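Local atomic coordinates of putative methyltransferase (Emericella variicolor, PDB entry 7DMB), a protein that binds S-adenosyl-L-homocysteine and probably acts as a trans-acting methyltransferase in the biosynthesis of calbistrin. Residues L172-Y177 / K246-A251. Residues are numbered along the deposited sequence; the frame is centred on the assembly and turned at random.
With SAH (S-adenosyl-L-homocysteine), chain C.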
# COMPACT_ATOMS: atom_id res chain seq x y z
N LEU A 172 -3.55 14.51 -3.98
CA LEU A 172 -3.85 13.27 -4.69
C LEU A 172 -3.24 12.06 -3.98
O LEU A 172 -3.90 11.03 -3.83
CB LEU A 172 -3.37 13.36 -6.14
CG LEU A 172 -3.89 12.25 -7.02
CD1 LEU A 172 -4.19 12.78 -8.43
CD2 LEU A 172 -2.92 11.06 -7.06
N LEU A 173 -1.98 12.16 -3.54
CA LEU A 173 -1.33 11.02 -2.89
C LEU A 173 -2.13 10.53 -1.68
O LEU A 173 -2.38 9.33 -1.53
CB LEU A 173 0.10 11.39 -2.48
CG LEU A 173 1.21 10.76 -3.32
CD1 LEU A 173 2.50 10.68 -2.51
CD2 LEU A 173 0.80 9.38 -3.84
N GLU A 174 -2.54 11.45 -0.81
CA GLU A 174 -3.32 11.07 0.37
C GLU A 174 -4.65 10.44 -0.03
O GLU A 174 -5.09 9.46 0.58
CB GLU A 174 -3.57 12.30 1.25
CG GLU A 174 -4.51 12.02 2.43
CD GLU A 174 -4.67 13.24 3.34
OE1 GLU A 174 -3.76 14.09 3.37
OE2 GLU A 174 -5.71 13.34 4.02
N LYS A 175 -5.31 11.01 -1.04
CA LYS A 175 -6.59 10.48 -1.47
C LYS A 175 -6.42 9.13 -2.15
O LYS A 175 -7.28 8.25 -2.02
CB LYS A 175 -7.28 11.51 -2.38
CG LYS A 175 -7.90 12.68 -1.61
CD LYS A 175 -7.78 13.99 -2.37
CE LYS A 175 -8.83 15.01 -1.94
NZ LYS A 175 -8.46 16.39 -2.36
N PHE A 176 -5.30 8.95 -2.84
CA PHE A 176 -4.98 7.66 -3.45
C PHE A 176 -4.84 6.57 -2.38
O PHE A 176 -5.45 5.51 -2.48
CB PHE A 176 -3.72 7.80 -4.30
CG PHE A 176 -3.25 6.53 -4.95
CD1 PHE A 176 -3.53 6.28 -6.29
CD2 PHE A 176 -2.50 5.59 -4.24
CE1 PHE A 176 -3.10 5.11 -6.91
CE2 PHE A 176 -2.07 4.42 -4.85
CZ PHE A 176 -2.36 4.19 -6.19
N TYR A 177 -4.03 6.83 -1.35
CA TYR A 177 -3.94 5.85 -0.27
C TYR A 177 -5.26 5.70 0.48
O TYR A 177 -5.58 4.59 0.95
CB TYR A 177 -2.78 6.20 0.67
CG TYR A 177 -1.42 6.00 0.01
CD1 TYR A 177 -1.08 4.78 -0.57
CD2 TYR A 177 -0.48 7.03 -0.04
CE1 TYR A 177 0.15 4.58 -1.18
CE2 TYR A 177 0.76 6.85 -0.66
CZ TYR A 177 1.07 5.62 -1.22
OH TYR A 177 2.29 5.43 -1.84
N LYS A 246 -0.42 15.63 12.04
CA LYS A 246 -0.87 16.21 13.31
C LYS A 246 -2.19 16.97 13.14
O LYS A 246 -3.00 17.00 14.07
CB LYS A 246 0.21 17.14 13.88
CG LYS A 246 1.36 16.42 14.60
CD LYS A 246 2.53 17.37 14.82
CE LYS A 246 3.50 16.81 15.83
NZ LYS A 246 4.86 17.40 15.68
N ARG A 247 -2.41 17.57 11.96
CA ARG A 247 -3.72 18.15 11.64
C ARG A 247 -4.76 17.05 11.47
O ARG A 247 -5.82 17.08 12.11
CB ARG A 247 -3.65 18.99 10.35
CG ARG A 247 -2.96 20.34 10.44
CD ARG A 247 -2.66 20.88 9.01
NE ARG A 247 -1.23 21.03 8.69
CZ ARG A 247 -0.70 20.74 7.50
NH1 ARG A 247 -1.47 20.29 6.51
NH2 ARG A 247 0.61 20.91 7.28
N ARG A 248 -4.48 16.07 10.59
CA ARG A 248 -5.44 15.01 10.30
C ARG A 248 -5.89 14.28 11.56
O ARG A 248 -7.06 13.90 11.69
CB ARG A 248 -4.85 14.02 9.30
CG ARG A 248 -5.72 12.80 9.06
CD ARG A 248 -5.23 12.01 7.87
NE ARG A 248 -6.27 11.17 7.29
CZ ARG A 248 -6.10 10.45 6.19
NH1 ARG A 248 -4.94 10.48 5.56
NH2 ARG A 248 -7.10 9.72 5.71
N PHE A 249 -4.98 14.08 12.52
CA PHE A 249 -5.28 13.32 13.74
C PHE A 249 -5.25 14.20 14.98
O PHE A 249 -4.94 13.73 16.08
CB PHE A 249 -4.33 12.14 13.87
CG PHE A 249 -4.31 11.29 12.63
CD1 PHE A 249 -5.47 10.68 12.19
CD2 PHE A 249 -3.15 11.17 11.87
CE1 PHE A 249 -5.48 9.91 11.04
CE2 PHE A 249 -3.15 10.40 10.71
CZ PHE A 249 -4.32 9.77 10.30
N GLU A 250 -5.62 15.47 14.82
CA GLU A 250 -5.72 16.37 15.95
C GLU A 250 -6.77 15.90 16.96
O GLU A 250 -6.63 16.13 18.16
CB GLU A 250 -6.03 17.78 15.43
CG GLU A 250 -6.14 18.84 16.49
CD GLU A 250 -7.54 18.92 17.04
OE1 GLU A 250 -8.48 18.62 16.27
OE2 GLU A 250 -7.68 19.25 18.24
N ALA A 251 -7.82 15.22 16.49
CA ALA A 251 -8.89 14.79 17.39
C ALA A 251 -8.46 13.70 18.38
O ALA A 251 -9.15 13.52 19.39
CB ALA A 251 -10.09 14.28 16.59
N SAH C . 1.32 4.29 4.76
CA SAH C . 1.35 5.18 3.56
CB SAH C . 1.16 4.38 2.26
CG SAH C . 2.44 3.74 1.77
SD SAH C . 3.68 4.92 1.15
C SAH C . 0.24 6.23 3.69
O SAH C . 0.54 7.39 3.34
OXT SAH C . -0.86 5.85 4.15
C5' SAH C . 5.18 4.30 1.96
C4' SAH C . 5.57 5.15 3.16
O4' SAH C . 6.65 4.50 3.86
C3' SAH C . 6.07 6.55 2.79
O3' SAH C . 5.43 7.51 3.62
C2' SAH C . 7.58 6.45 3.01
O2' SAH C . 8.20 7.66 3.39
C1' SAH C . 7.67 5.43 4.14
N9 SAH C . 8.94 4.71 4.16
C8 SAH C . 9.69 4.38 3.06
N7 SAH C . 10.79 3.73 3.35
C5 SAH C . 10.77 3.64 4.73
C6 SAH C . 11.67 3.06 5.64
N6 SAH C . 12.80 2.46 5.28
N1 SAH C . 11.36 3.14 6.96
C2 SAH C . 10.23 3.75 7.31
N3 SAH C . 9.31 4.33 6.54
C4 SAH C . 9.64 4.24 5.24
O HOH W 1 -4.06 8.71 3.08
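Glu174 and Arg248 both set CG trans to the backbone nitrogen (chi1 174° and 173°) and keep their chains extended, so the two side chains run at each other from opposite directions, although Glu174 CA and Arg248 CA stand 10.9 Å apart. Two long side chains of opposite charge can span that gap and meet in the middle. The carboxylate lies over the rim of one guanidinium face, the two planes 21° apart, with Glu174 OE2 3.3 Å from Arg248 NH1. Because no N-H points at the oxygen, this is a salt bridge of charge alone, without a hydrogen bond. The aliphatic CG of Glu174 also approaches, 3.5 Å from Arg248 NH1. NH1 and NH2 have other partners. A water in the guanidinium plane accepts from Arg248 NH1 at 3.2 Å and donates to Glu174 O at 2.8 Å, tying the arginine to the backbone of helix 172-181. NH1 also bonds to Thr209 O, and NH2 forms a salt bridge with Asp178, one helical turn beyond Glu174. Thr209 binds S-adenosyl-L-homocysteine through its backbone N, in the glycine-rich turn of this Rossmann-like methyltransferase fold. On the same helix as Glu174, one face of the Tyr177 ring is covered by the ligand, with SAH CB 3.4 Å above the plane, over the ring centre. The contact thus links helix 172-181, which helps wall the cofactor pocket, to the end of helix 242-248. The water, Thr209 O and Asp178 probably do more than Glu174 to fix the guanidinium's rotation, while the carboxylates of Glu174 and Asp178 probably balance its charge beside the cofactor-binding turn, Glu174 contributing electrostatics without a directional bond.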